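Local coordinates for protein hydroxylase (Rhodococcus sp., PDB 2OR0) that is a putative flavin-dependent hydroxylase of the acyl-CoA dehydrogenase family, probably using reduced flavin and molecular oxygen to insert one oxygen atom into a still unidentified substrate, at residues A[337-342]-A[397-402]; A[329-334]-A[407-412]; A[392-397]-A[402-407]; A[228-233]-A[248-253]; A[344-349]-A[379-384]. All blocks are in the same frame, centred on the assembly; numbering follows the deposited sequence. Where two conformers were deposited one is given.

In the fold
From the N terminus, contact 4 comes first, closing a short loop between helix 227-232, which follows the strands, and the start of helix 250-277. Contact 2 closes the longest loop, from the first turn of helix 331-356 to the C-terminal residues, and contacts 1, 3 and 5 nest inside it. Contact 1 joins helix 331-356 to the end of helix 389-399; contact 5, joining helix 331-356 to helix 370-381, lies within its loop. Contact 3 closes the short reversal after helix 389-399. Contacts 1 and 3 cross along the chain and share L397 and G402. I412 of contact 2 meets S251 of contact 4, tying the last modelled residue to helix 250-277.

Contact 1: A[337-342]-A[397-402]; sequences GRRTQI and LTQLGG
The guanidinium of R339 meets the side-chain amide of Q399 end-on, and both of its terminal nitrogens converge on a single oxygen. NH1 of R339 donates to OE1 of Q399 at 2.7 Å, and NH2 of R339 reaches the same OE1 at 2.8 Å. The acceptor lies in the guanidinium plane, at its edge, whereas the amide is turned 49° against that plane. The two donors therefore meet the oxygen differently: NH1 approaches nearly along the C=O axis, while NH2 stands well above the carbonyl plane and away from a lone pair. Both bonds are bent, the NH1 one to 144°, as expected when a single acceptor sits between two roughly parallel N-H bonds.

Two long side chains bridge the gap between helices 331-356 and 389-399, whose nearest CA atoms here, those of R339 and T398, are 12.0 Å apart. R339 leaves its helix with CG trans to the backbone N (chi1 177°) and bends only at chi3; Q399 runs extended beyond CG from the last turn of its own helix. Just after that turn, G401 has positive phi and completes a Schellman motif, with G402 N bonded to L397 O at 2.9 Å and G401 N to T398 O. N392 packs against the R339 side chain, and S395 OG accepts a weak hydrogen bond from R339 NH1.

At this surface site the arginine is held by a neutral amide oxygen, which two N-H groups would polarise; the link is a directional polar tie between the body of helix 331-356 and the C-terminal turn of helix 389-399, not a charge pair.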
# COMPACT_ATOMS: atom_id res chain seq x y z
N GLY A 337 5.99 6.67 14.65
CA GLY A 337 5.44 5.58 13.87
C GLY A 337 5.74 5.64 12.37
O GLY A 337 5.92 4.60 11.70
N ARG A 338 5.72 6.85 11.80
CA ARG A 338 6.06 7.03 10.39
C ARG A 338 7.52 6.71 10.19
O ARG A 338 7.88 6.05 9.24
CB ARG A 338 5.73 8.46 9.89
CG ARG A 338 4.28 8.59 9.44
CD ARG A 338 4.13 8.16 7.97
NE ARG A 338 4.74 9.17 7.11
CZ ARG A 338 5.38 8.93 5.96
NH1 ARG A 338 5.56 7.69 5.52
NH2 ARG A 338 5.87 9.96 5.27
N ARG A 339 8.36 7.17 11.10
CA ARG A 339 9.79 6.91 11.05
C ARG A 339 10.08 5.40 11.01
O ARG A 339 10.87 4.91 10.18
CB ARG A 339 10.46 7.54 12.27
CG ARG A 339 11.94 7.25 12.33
CD ARG A 339 12.64 8.04 13.42
NE ARG A 339 12.29 7.55 14.76
CZ ARG A 339 12.41 8.28 15.87
NH1 ARG A 339 12.85 9.52 15.82
NH2 ARG A 339 12.11 7.75 17.05
N THR A 340 9.43 4.66 11.90
CA THR A 340 9.58 3.20 11.97
C THR A 340 9.15 2.53 10.68
O THR A 340 9.81 1.63 10.19
CB THR A 340 8.78 2.66 13.19
OG1 THR A 340 9.54 2.97 14.35
CG2 THR A 340 8.56 1.14 13.13
N GLN A 341 8.05 3.00 10.12
CA GLN A 341 7.47 2.43 8.94
C GLN A 341 8.39 2.66 7.72
O GLN A 341 8.62 1.75 6.91
CB GLN A 341 6.07 3.05 8.74
CG GLN A 341 5.42 2.80 7.37
CD GLN A 341 5.64 4.01 6.45
OE1 GLN A 341 5.41 5.15 6.85
NE2 GLN A 341 6.10 3.75 5.23
N ILE A 342 8.89 3.89 7.59
CA ILE A 342 9.81 4.21 6.51
C ILE A 342 11.07 3.34 6.64
O ILE A 342 11.47 2.70 5.68
CB ILE A 342 10.20 5.70 6.56
CG1 ILE A 342 9.05 6.59 6.12
CG2 ILE A 342 11.46 5.96 5.69
CD1 ILE A 342 9.20 8.03 6.62
N LEU A 397 13.27 15.89 15.87
CA LEU A 397 13.04 17.22 16.42
C LEU A 397 11.98 17.17 17.55
O LEU A 397 12.17 17.80 18.60
CB LEU A 397 12.66 18.24 15.34
CG LEU A 397 12.40 19.70 15.81
CD1 LEU A 397 13.66 20.33 16.38
CD2 LEU A 397 11.86 20.55 14.68
N THR A 398 10.90 16.41 17.38
CA THR A 398 9.90 16.30 18.46
C THR A 398 10.52 15.69 19.72
O THR A 398 10.22 16.11 20.84
CB THR A 398 8.62 15.55 18.05
OG1 THR A 398 8.91 14.17 17.80
CG2 THR A 398 8.04 16.16 16.81
N GLN A 399 11.44 14.73 19.53
CA GLN A 399 12.09 14.07 20.66
C GLN A 399 13.00 15.00 21.41
O GLN A 399 13.23 14.82 22.59
CB GLN A 399 12.84 12.81 20.23
CG GLN A 399 11.91 11.69 19.84
CD GLN A 399 12.65 10.39 19.64
OE1 GLN A 399 12.89 9.98 18.51
NE2 GLN A 399 13.04 9.74 20.74
N LEU A 400 13.51 16.02 20.72
CA LEU A 400 14.31 17.05 21.38
C LEU A 400 13.47 18.17 21.98
O LEU A 400 14.01 19.13 22.51
CB LEU A 400 15.27 17.68 20.38
CG LEU A 400 16.70 17.22 20.19
CD1 LEU A 400 16.85 15.76 20.23
CD2 LEU A 400 17.14 17.77 18.84
N GLY A 401 12.15 18.04 21.89
CA GLY A 401 11.26 19.05 22.44
C GLY A 401 10.80 20.13 21.48
O GLY A 401 10.05 21.03 21.88
N GLY A 402 11.22 20.03 20.21
CA GLY A 402 10.91 21.03 19.20
C GLY A 402 9.60 20.75 18.52
O GLY A 402 9.01 19.70 18.71

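Contact 2: A[329-334]-A[407-412]; sequences ITFEER and MMRAMI. With ACT (acetate ion), chain E.
This is a partly buried aromatic and cationic contact in which the C-terminal tail folds back over the first turn of helix 331-356. The ring of F331 is sandwiched: CG2 of I412 lies over one face and the guanidinium of R409 over the opposite one. R409 is stacked almost flat, its plane 18° from that of the ring, and its CZ stands 3.7 Å from the F331 centroid, a cation-pi geometry. On the far face, I412 CG2 makes a CH-pi contact at 3.9 Å from the same centroid. With CG trans to the backbone N (chi1 176°), the F331 ring reaches out to the tail. A type II turn from R409 to I412 brings both partners round it.

R334, one helical turn along, holds the last modelled residue. Its NE donates to the carbonyl O of I412 at 2.9 Å, coming from above the carbonyl plane, and its CB packs on I412 CG2. S251 OG also bonds that carbonyl oxygen. Upstream, T330 and E333 form a capping box that closes the start of the helix: E333 N donates to T330 OG1 at 3.2 Å and T330 N to E333 OE1.

An acetate, probably from the crystallisation liquor, joins the two arginines: R409 NH2 gives O of the acetate a 2.8 Å bond, and R334 NH2 gives OXT one at 3.0 Å. R409 NH1 turns instead to E403 in a salt bridge and to the P404 carbonyl. E403 and, in this crystal, the acetate would both balance the charge of R409 and probably restrain its guanidinium over the phenyl ring.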
# COMPACT_ATOMS: atom_id res chain seq x y z
N ILE A 329 -3.72 9.43 20.49
CA ILE A 329 -2.39 9.27 19.87
C ILE A 329 -1.77 10.65 19.52
O ILE A 329 -2.34 11.41 18.74
CB ILE A 329 -2.41 8.30 18.65
CG1 ILE A 329 -2.88 6.91 19.09
CG2 ILE A 329 -1.00 8.22 17.98
CD1 ILE A 329 -3.46 6.11 17.99
N THR A 330 -0.61 10.95 20.11
CA THR A 330 0.02 12.25 19.93
C THR A 330 0.76 12.40 18.59
O THR A 330 1.06 11.41 17.93
CB THR A 330 0.99 12.58 21.06
OG1 THR A 330 2.18 11.78 20.95
CG2 THR A 330 0.33 12.37 22.42
N PHE A 331 1.04 13.66 18.22
CA PHE A 331 1.80 13.99 17.01
C PHE A 331 3.16 13.29 17.04
O PHE A 331 3.49 12.63 16.07
CB PHE A 331 1.97 15.52 16.85
CG PHE A 331 2.81 15.93 15.66
CD1 PHE A 331 2.25 16.11 14.42
CD2 PHE A 331 4.18 16.11 15.80
CE1 PHE A 331 3.05 16.48 13.30
CE2 PHE A 331 4.99 16.47 14.69
CZ PHE A 331 4.40 16.66 13.45
N GLU A 332 3.89 13.39 18.16
CA GLU A 332 5.18 12.69 18.36
C GLU A 332 5.08 11.18 18.14
O GLU A 332 5.91 10.60 17.46
CB GLU A 332 5.80 12.98 19.75
CG GLU A 332 7.21 12.31 19.97
CD GLU A 332 7.86 12.61 21.34
OE1 GLU A 332 7.50 13.61 22.00
OE2 GLU A 332 8.75 11.84 21.76
N GLU A 333 4.03 10.57 18.70
CA GLU A 333 3.77 9.17 18.49
C GLU A 333 3.54 8.86 17.01
O GLU A 333 4.06 7.87 16.49
CB GLU A 333 2.57 8.70 19.32
CG GLU A 333 2.91 8.55 20.82
CD GLU A 333 1.68 8.17 21.69
OE1 GLU A 333 0.52 8.46 21.30
OE2 GLU A 333 1.90 7.58 22.77
N ARG A 334 2.76 9.70 16.35
CA ARG A 334 2.52 9.51 14.92
C ARG A 334 3.80 9.64 14.09
O ARG A 334 4.00 8.90 13.14
CB ARG A 334 1.42 10.46 14.44
CG ARG A 334 -0.01 9.93 14.69
CD ARG A 334 -0.98 11.08 15.03
NE ARG A 334 -1.04 12.10 13.99
CZ ARG A 334 -1.29 13.39 14.20
NH1 ARG A 334 -1.50 13.83 15.43
NH2 ARG A 334 -1.32 14.24 13.17
N MSE A 407 5.50 22.37 6.24
CA MSE A 407 5.65 21.17 5.41
C MSE A 407 6.33 20.01 6.15
O MSE A 407 6.13 18.84 5.79
CB MSE A 407 6.38 21.48 4.10
CG MSE A 407 5.48 22.10 3.02
SE MSE A 407 3.97 20.97 2.50
CE MSE A 407 2.56 21.72 3.64
N MSE A 408 7.10 20.34 7.17
CA MSE A 408 7.74 19.33 8.00
C MSE A 408 6.74 18.57 8.88
O MSE A 408 7.11 17.60 9.57
CB MSE A 408 8.86 19.95 8.82
CG MSE A 408 10.13 20.24 7.99
SE MSE A 408 11.50 18.84 8.18
CE MSE A 408 11.58 18.96 10.13
N ARG A 409 5.46 18.98 8.85
CA ARG A 409 4.39 18.23 9.53
C ARG A 409 3.63 17.32 8.59
O ARG A 409 2.79 16.55 9.03
CB ARG A 409 3.37 19.15 10.25
CG ARG A 409 3.98 20.01 11.34
CD ARG A 409 2.92 20.88 12.07
NE ARG A 409 2.17 20.13 13.08
CZ ARG A 409 2.60 19.89 14.32
NH1 ARG A 409 3.78 20.32 14.73
NH2 ARG A 409 1.84 19.21 15.16
N ALA A 410 3.90 17.41 7.29
CA ALA A 410 3.16 16.62 6.30
C ALA A 410 3.27 15.11 6.54
O ALA A 410 4.30 14.64 7.03
CB ALA A 410 3.64 16.96 4.87
N MSE A 411 2.20 14.38 6.19
CA MSE A 411 2.11 12.93 6.31
C MSE A 411 2.33 12.31 7.72
O MSE A 411 2.69 11.14 7.84
CB MSE A 411 2.98 12.21 5.26
CG MSE A 411 2.27 11.89 3.94
SE MSE A 411 0.77 10.62 4.01
CE MSE A 411 1.29 9.47 5.46
N ILE A 412 2.08 13.11 8.76
CA ILE A 412 2.11 12.67 10.17
C ILE A 412 0.73 12.92 10.84
O ILE A 412 0.08 11.96 11.29
CB ILE A 412 3.22 13.38 10.99
CG1 ILE A 412 4.61 13.04 10.42
CG2 ILE A 412 3.11 13.04 12.49
CD1 ILE A 412 5.70 14.08 10.75
C ACT E . -1.24 17.83 13.81
O ACT E . -0.76 18.20 14.90
OXT ACT E . -2.17 17.00 13.90
CH3 ACT E . -0.75 18.34 12.48

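Contact 3: A[392-397]-A[402-407]; sequences NHASAL and GEPQGM
A Schellman motif ends helix 389-399 and turns the chain back, bringing G402 and P404 against L397 and A394, which lie one turn apart on that helix. The extended loop then runs back beside the helix that precedes it.

L397 points toward the loop, its CG trans to the backbone N (chi1 -179°), and this sends the two methyl branches to different parts of the returning chain. CD1 comes to 4.0 Å from CA of G402. CD2 of L397 lies alongside the E403-P404 peptide, at 3.9 Å from P404 N, and also approaches the P404 ring at CD. The leucine therefore packs chiefly on backbone, with glycine allowing the chain to pass close.

P404 presents the CB and CG corner of its ring to the helix. CG of P404 touches CB of A394 at 3.9 Å, an apolar contact. F331 of helix 331-356 packs on P404 too, so the proline lies between two helices.

E403 turns away from helix 389-399, its carboxylate engaged by R409, which ties the loop to the chain that follows. Close to the helix backbone, the same CG of P404 reaches the carbonyl O of A394 at 3.7 Å.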
# COMPACT_ATOMS: atom_id res chain seq x y z
N ASN A 392 12.52 11.67 9.34
CA ASN A 392 13.56 11.35 10.30
C ASN A 392 13.91 12.60 11.08
O ASN A 392 14.00 12.57 12.31
CB ASN A 392 14.80 10.77 9.63
CG ASN A 392 14.65 9.28 9.25
OD1 ASN A 392 15.36 8.80 8.35
ND2 ASN A 392 13.78 8.56 9.90
N HIS A 393 14.08 13.70 10.34
CA HIS A 393 14.37 15.02 10.91
C HIS A 393 13.24 15.45 11.87
O HIS A 393 13.51 15.87 12.99
CB HIS A 393 14.54 16.06 9.77
CG HIS A 393 14.79 17.47 10.24
ND1 HIS A 393 15.65 18.33 9.59
CD2 HIS A 393 14.26 18.19 11.26
CE1 HIS A 393 15.67 19.50 10.21
NE2 HIS A 393 14.82 19.45 11.22
N ALA A 394 12.00 15.37 11.40
CA ALA A 394 10.86 15.91 12.18
C ALA A 394 10.60 15.10 13.46
O ALA A 394 10.40 15.68 14.51
CB ALA A 394 9.63 15.96 11.33
N SER A 395 10.64 13.78 13.35
CA SER A 395 10.47 12.90 14.52
C SER A 395 11.58 13.14 15.52
O SER A 395 11.31 13.29 16.69
CB SER A 395 10.38 11.43 14.10
OG SER A 395 11.60 10.96 13.54
N ALA A 396 12.83 13.22 15.07
CA ALA A 396 13.95 13.54 15.96
C ALA A 396 13.78 14.92 16.64
O ALA A 396 14.14 15.11 17.82
CB ALA A 396 15.27 13.49 15.20
N LEU A 397 13.27 15.89 15.87
CA LEU A 397 13.04 17.22 16.42
C LEU A 397 11.98 17.17 17.55
O LEU A 397 12.17 17.80 18.60
CB LEU A 397 12.66 18.24 15.34
CG LEU A 397 12.40 19.70 15.81
CD1 LEU A 397 13.66 20.33 16.38
CD2 LEU A 397 11.86 20.55 14.68
N GLY A 402 11.22 20.03 20.21
CA GLY A 402 10.91 21.03 19.20
C GLY A 402 9.60 20.75 18.52
O GLY A 402 9.01 19.70 18.71
N GLU A 403 9.12 21.70 17.72
CA GLU A 403 7.89 21.50 16.95
C GLU A 403 8.14 21.69 15.46
O GLU A 403 8.52 22.79 15.03
CB GLU A 403 6.70 22.36 17.45
CG GLU A 403 5.72 21.60 18.40
CD GLU A 403 4.73 20.65 17.67
OE1 GLU A 403 3.78 21.15 17.03
OE2 GLU A 403 4.88 19.41 17.74
N PRO A 404 7.98 20.61 14.68
CA PRO A 404 7.96 20.67 13.24
C PRO A 404 6.92 21.68 12.77
O PRO A 404 5.79 21.69 13.27
CB PRO A 404 7.53 19.26 12.84
CG PRO A 404 8.03 18.42 13.91
CD PRO A 404 7.84 19.23 15.16
N GLN A 405 7.33 22.51 11.81
CA GLN A 405 6.47 23.56 11.26
C GLN A 405 6.15 23.31 9.80
O GLN A 405 6.99 22.79 9.05
CB GLN A 405 7.17 24.92 11.40
CG GLN A 405 7.42 25.32 12.85
CD GLN A 405 6.13 25.62 13.61
OE1 GLN A 405 5.59 24.76 14.33
NE2 GLN A 405 5.62 26.84 13.44
N GLY A 406 4.92 23.67 9.41
CA GLY A 406 4.56 23.73 8.01
C GLY A 406 4.66 22.41 7.28
O GLY A 406 3.97 21.44 7.66
N MSE A 407 5.50 22.37 6.24
CA MSE A 407 5.65 21.17 5.41
C MSE A 407 6.33 20.01 6.15
O MSE A 407 6.13 18.84 5.79
CB MSE A 407 6.38 21.48 4.10
CG MSE A 407 5.48 22.10 3.02
SE MSE A 407 3.97 20.97 2.50
CE MSE A 407 2.56 21.72 3.64

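Contact 4: A[228-233]-A[248-253]; sequences AKVMDG and MPYSCM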
# COMPACT_ATOMS: atom_id res chain seq x y z
N ALA A 228 -6.68 17.76 4.94
CA ALA A 228 -6.07 18.10 6.23
C ALA A 228 -6.84 17.51 7.42
O ALA A 228 -6.24 17.08 8.41
CB ALA A 228 -5.89 19.60 6.39
N LYS A 229 -8.17 17.48 7.32
CA LYS A 229 -9.01 16.84 8.33
C LYS A 229 -8.84 15.32 8.34
O LYS A 229 -8.97 14.70 9.38
CB LYS A 229 -10.49 17.20 8.10
CG LYS A 229 -10.81 18.69 8.37
CD LYS A 229 -12.35 18.91 8.34
CE LYS A 229 -12.69 20.31 8.84
NZ LYS A 229 -14.17 20.53 8.72
N VAL A 230 -8.58 14.73 7.18
CA VAL A 230 -8.32 13.29 7.11
C VAL A 230 -7.02 12.99 7.88
O VAL A 230 -7.00 12.11 8.75
CB VAL A 230 -8.22 12.81 5.65
CG1 VAL A 230 -7.72 11.38 5.57
CG2 VAL A 230 -9.56 12.97 4.93
N MSE A 231 -5.97 13.75 7.56
CA MSE A 231 -4.65 13.61 8.18
C MSE A 231 -4.69 13.80 9.69
O MSE A 231 -4.10 13.00 10.44
CB MSE A 231 -3.64 14.61 7.58
CG MSE A 231 -2.14 14.33 7.94
SE MSE A 231 -1.56 12.52 7.35
CE MSE A 231 -1.92 12.74 5.42
N ASP A 232 -5.35 14.86 10.15
CA ASP A 232 -5.22 15.23 11.57
C ASP A 232 -6.27 14.68 12.51
O ASP A 232 -6.25 14.95 13.70
CB ASP A 232 -5.03 16.73 11.76
CG ASP A 232 -6.27 17.55 11.37
OD1 ASP A 232 -7.39 17.00 11.33
OD2 ASP A 232 -6.10 18.76 11.10
N GLY A 233 -7.19 13.88 11.98
CA GLY A 233 -8.18 13.21 12.81
C GLY A 233 -9.55 13.87 12.87
O GLY A 233 -10.51 13.25 13.33
N MSE A 248 -8.18 4.88 13.74
CA MSE A 248 -6.70 4.83 13.62
C MSE A 248 -6.13 6.06 12.88
O MSE A 248 -6.83 6.65 12.06
CB MSE A 248 -6.28 3.53 12.92
CG MSE A 248 -6.52 2.26 13.74
SE MSE A 248 -5.17 2.04 15.11
CE MSE A 248 -3.60 1.64 13.92
N PRO A 249 -4.87 6.47 13.18
CA PRO A 249 -4.33 7.58 12.38
C PRO A 249 -4.17 7.22 10.90
O PRO A 249 -3.73 6.11 10.59
CB PRO A 249 -2.95 7.81 13.01
CG PRO A 249 -3.06 7.20 14.43
CD PRO A 249 -3.92 6.01 14.21
N TYR A 250 -4.51 8.16 10.01
CA TYR A 250 -4.32 8.00 8.56
C TYR A 250 -2.84 7.72 8.23
O TYR A 250 -2.55 6.87 7.41
CB TYR A 250 -4.83 9.25 7.81
CG TYR A 250 -4.63 9.23 6.29
CD1 TYR A 250 -5.60 8.70 5.43
CD2 TYR A 250 -3.48 9.78 5.72
CE1 TYR A 250 -5.41 8.70 4.03
CE2 TYR A 250 -3.30 9.80 4.33
CZ TYR A 250 -4.25 9.26 3.50
OH TYR A 250 -4.02 9.30 2.14
N SER A 251 -1.93 8.43 8.88
CA SER A 251 -0.51 8.28 8.65
C SER A 251 0.05 6.92 9.06
O SER A 251 1.14 6.54 8.64
CB SER A 251 0.29 9.38 9.32
OG SER A 251 0.27 9.27 10.74
N CYS A 252 -0.69 6.19 9.89
CA CYS A 252 -0.38 4.82 10.14
C CYS A 252 -1.02 3.92 9.08
O CYS A 252 -0.31 3.11 8.44
CB CYS A 252 -0.81 4.38 11.55
SG CYS A 252 -0.43 2.64 11.90
N MSE A 253 -2.33 4.06 8.85
CA MSE A 253 -3.05 3.08 8.05
C MSE A 253 -2.71 3.12 6.54
O MSE A 253 -2.65 2.07 5.86
CB MSE A 253 -4.58 3.24 8.24
CG MSE A 253 -5.06 2.97 9.68
SE MSE A 253 -4.66 1.12 10.22
CE MSE A 253 -5.56 0.12 8.91
O HOH W 1 -6.18 10.34 10.74
O HOH W 2 -2.32 10.94 10.77
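The phenol ring of Y250 is met obliquely by two apolar groups from helix 227-232, neither of them squarely over a face nor at an edge. CG1 of V230 touches CD1 of the Y250 ring at 3.4 Å. From the next residue, the selenomethionine M231, CE reaches CD2 of the Y250 ring at 3.4 Å and lies equally near CE2. The M231 selenium is 5.0 Å from the Y250 centroid and 73° off its normal, an oblique Met-aromatic contact. M231 sets out away from its partner, but bends at chi2 and chi3 (58° and 59°) fold the chain back, bringing SE to CB of S251 as well. Beyond the pair, F254 meets the Y250 ring, and E108 of helix 105-109 touches both V230 and Y250.

Here a short helix after the strand region packs on the first turn of helix 250-277, with P249 at the N-cap position. Two waters bridge the backbones: one accepts from Y250 N at 2.8 Å and lies within hydrogen-bonding distance of V230 O, the other accepts from S251 N and donates to M231 O at 2.7 Å. First-turn N-H groups thus find partners at the N-terminal end of the helix, beside S251, whose hydroxyl is taken up by the C-terminal tail at I412.

Contact 5: A[344-349]-A[379-384]; sequences AAWRAV and AGLAHA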
# COMPACT_ATOMS: atom_id res chain seq x y z
N ALA A 344 11.44 0.54 8.10
CA ALA A 344 11.10 -0.86 7.82
C ALA A 344 11.20 -1.19 6.32
O ALA A 344 11.71 -2.25 5.95
CB ALA A 344 9.72 -1.21 8.35
N ALA A 345 10.67 -0.31 5.45
CA ALA A 345 10.80 -0.51 4.00
C ALA A 345 12.28 -0.56 3.57
O ALA A 345 12.69 -1.47 2.85
CB ALA A 345 10.04 0.57 3.21
N TRP A 346 13.06 0.41 4.03
CA TRP A 346 14.44 0.52 3.61
C TRP A 346 15.30 -0.69 4.06
O TRP A 346 16.11 -1.21 3.28
CB TRP A 346 15.05 1.83 4.13
CG TRP A 346 14.65 3.05 3.28
CD1 TRP A 346 13.41 3.70 3.27
CD2 TRP A 346 15.47 3.75 2.33
NE1 TRP A 346 13.45 4.78 2.39
CE2 TRP A 346 14.69 4.81 1.79
CE3 TRP A 346 16.80 3.59 1.89
CZ2 TRP A 346 15.20 5.71 0.85
CZ3 TRP A 346 17.31 4.49 0.93
CH2 TRP A 346 16.50 5.53 0.43
N ARG A 347 15.11 -1.10 5.32
CA ARG A 347 15.82 -2.23 5.92
C ARG A 347 15.60 -3.50 5.10
O ARG A 347 16.54 -4.22 4.80
CB ARG A 347 15.38 -2.43 7.39
CG ARG A 347 16.26 -3.41 8.21
CD ARG A 347 15.76 -3.55 9.67
NE ARG A 347 15.62 -2.24 10.32
CZ ARG A 347 14.46 -1.64 10.60
NH1 ARG A 347 13.29 -2.22 10.34
NH2 ARG A 347 14.47 -0.45 11.17
N ALA A 348 14.35 -3.74 4.73
CA ALA A 348 13.94 -4.95 4.03
C ALA A 348 14.49 -4.94 2.61
O ALA A 348 15.04 -5.94 2.14
CB ALA A 348 12.44 -5.03 4.03
N VAL A 349 14.39 -3.80 1.94
CA VAL A 349 14.96 -3.71 0.58
C VAL A 349 16.48 -3.90 0.56
O VAL A 349 16.99 -4.65 -0.28
CB VAL A 349 14.52 -2.45 -0.18
CG1 VAL A 349 15.18 -2.43 -1.57
CG2 VAL A 349 12.98 -2.44 -0.32
N ALA A 379 10.87 -1.01 -7.02
CA ALA A 379 9.73 -0.18 -7.45
C ALA A 379 8.92 0.32 -6.26
O ALA A 379 8.61 1.51 -6.18
CB ALA A 379 8.84 -0.94 -8.36
N GLY A 380 8.54 -0.59 -5.35
CA GLY A 380 7.81 -0.18 -4.13
C GLY A 380 8.52 0.86 -3.26
O GLY A 380 7.88 1.76 -2.70
N LEU A 381 9.84 0.78 -3.17
CA LEU A 381 10.62 1.72 -2.35
C LEU A 381 10.56 3.16 -2.85
O LEU A 381 10.82 4.10 -2.07
CB LEU A 381 12.11 1.29 -2.23
CG LEU A 381 12.97 1.99 -1.17
CD1 LEU A 381 12.35 1.75 0.21
CD2 LEU A 381 14.47 1.54 -1.15
N ALA A 382 10.29 3.32 -4.16
CA ALA A 382 10.20 4.66 -4.81
C ALA A 382 8.92 5.43 -4.44
O ALA A 382 8.80 6.61 -4.73
CB ALA A 382 10.32 4.51 -6.34
N HIS A 383 7.95 4.78 -3.81
CA HIS A 383 6.73 5.47 -3.38
C HIS A 383 7.01 6.61 -2.41
O HIS A 383 7.94 6.55 -1.60
CB HIS A 383 5.72 4.48 -2.78
CG HIS A 383 4.32 5.01 -2.68
ND1 HIS A 383 3.95 5.95 -1.74
CD2 HIS A 383 3.21 4.74 -3.40
CE1 HIS A 383 2.66 6.23 -1.89
NE2 HIS A 383 2.19 5.50 -2.88
N ALA A 384 6.18 7.64 -2.47
CA ALA A 384 6.34 8.84 -1.63
C ALA A 384 6.33 8.53 -0.14
O ALA A 384 6.98 9.23 0.63
CB ALA A 384 5.22 9.90 -1.98
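Helix 331-356 and the C-terminal part of helix 370-381 come closest at A345 and L381, whose CA atoms are 6.7 Å apart. The contact lies within the C-terminal region of the acyl-CoA dehydrogenase family, typically a helical bundle. Across this gap a single side chain, L381, does the touching from its segment, entering among A345, W346 and V349.

The two methyls of L381 divide the work. CD1 lies over one face of the W346 five-membered ring, 3.9 Å from its centroid and only 13° off the ring normal, a well-centred CH-pi contact. The same methyl also reaches CB of A345, at 4.0 Å. CD2 turns to the next turn of the helix and meets V349 at CG1, at 4.1 Å, and about equally at CB. L381 can span the three because its CG stands trans to the backbone N (chi1 -167°), which carries the branch point out toward the facing helix.

W346 approaches at about a right angle to the leucine. With chi1 at -79° its CG stands beside the backbone N, anti to the carbonyl carbon, and NE1 is hydrogen-bonded to the carbonyl O of H386. That bond would limit rotation of the ring and hold its face toward L381. Across the two segments the contact is apolar throughout.

H386 also packs on A345 and L381, and its ND1 donates to G380 O, so the loop after helix 370-381 closes over the contact. Helix 250-277 flanks it, T259 touching A345 and V262 touching V349, while S308 of helix 292-324 bonds the A344 carbonyl on helix 331-356.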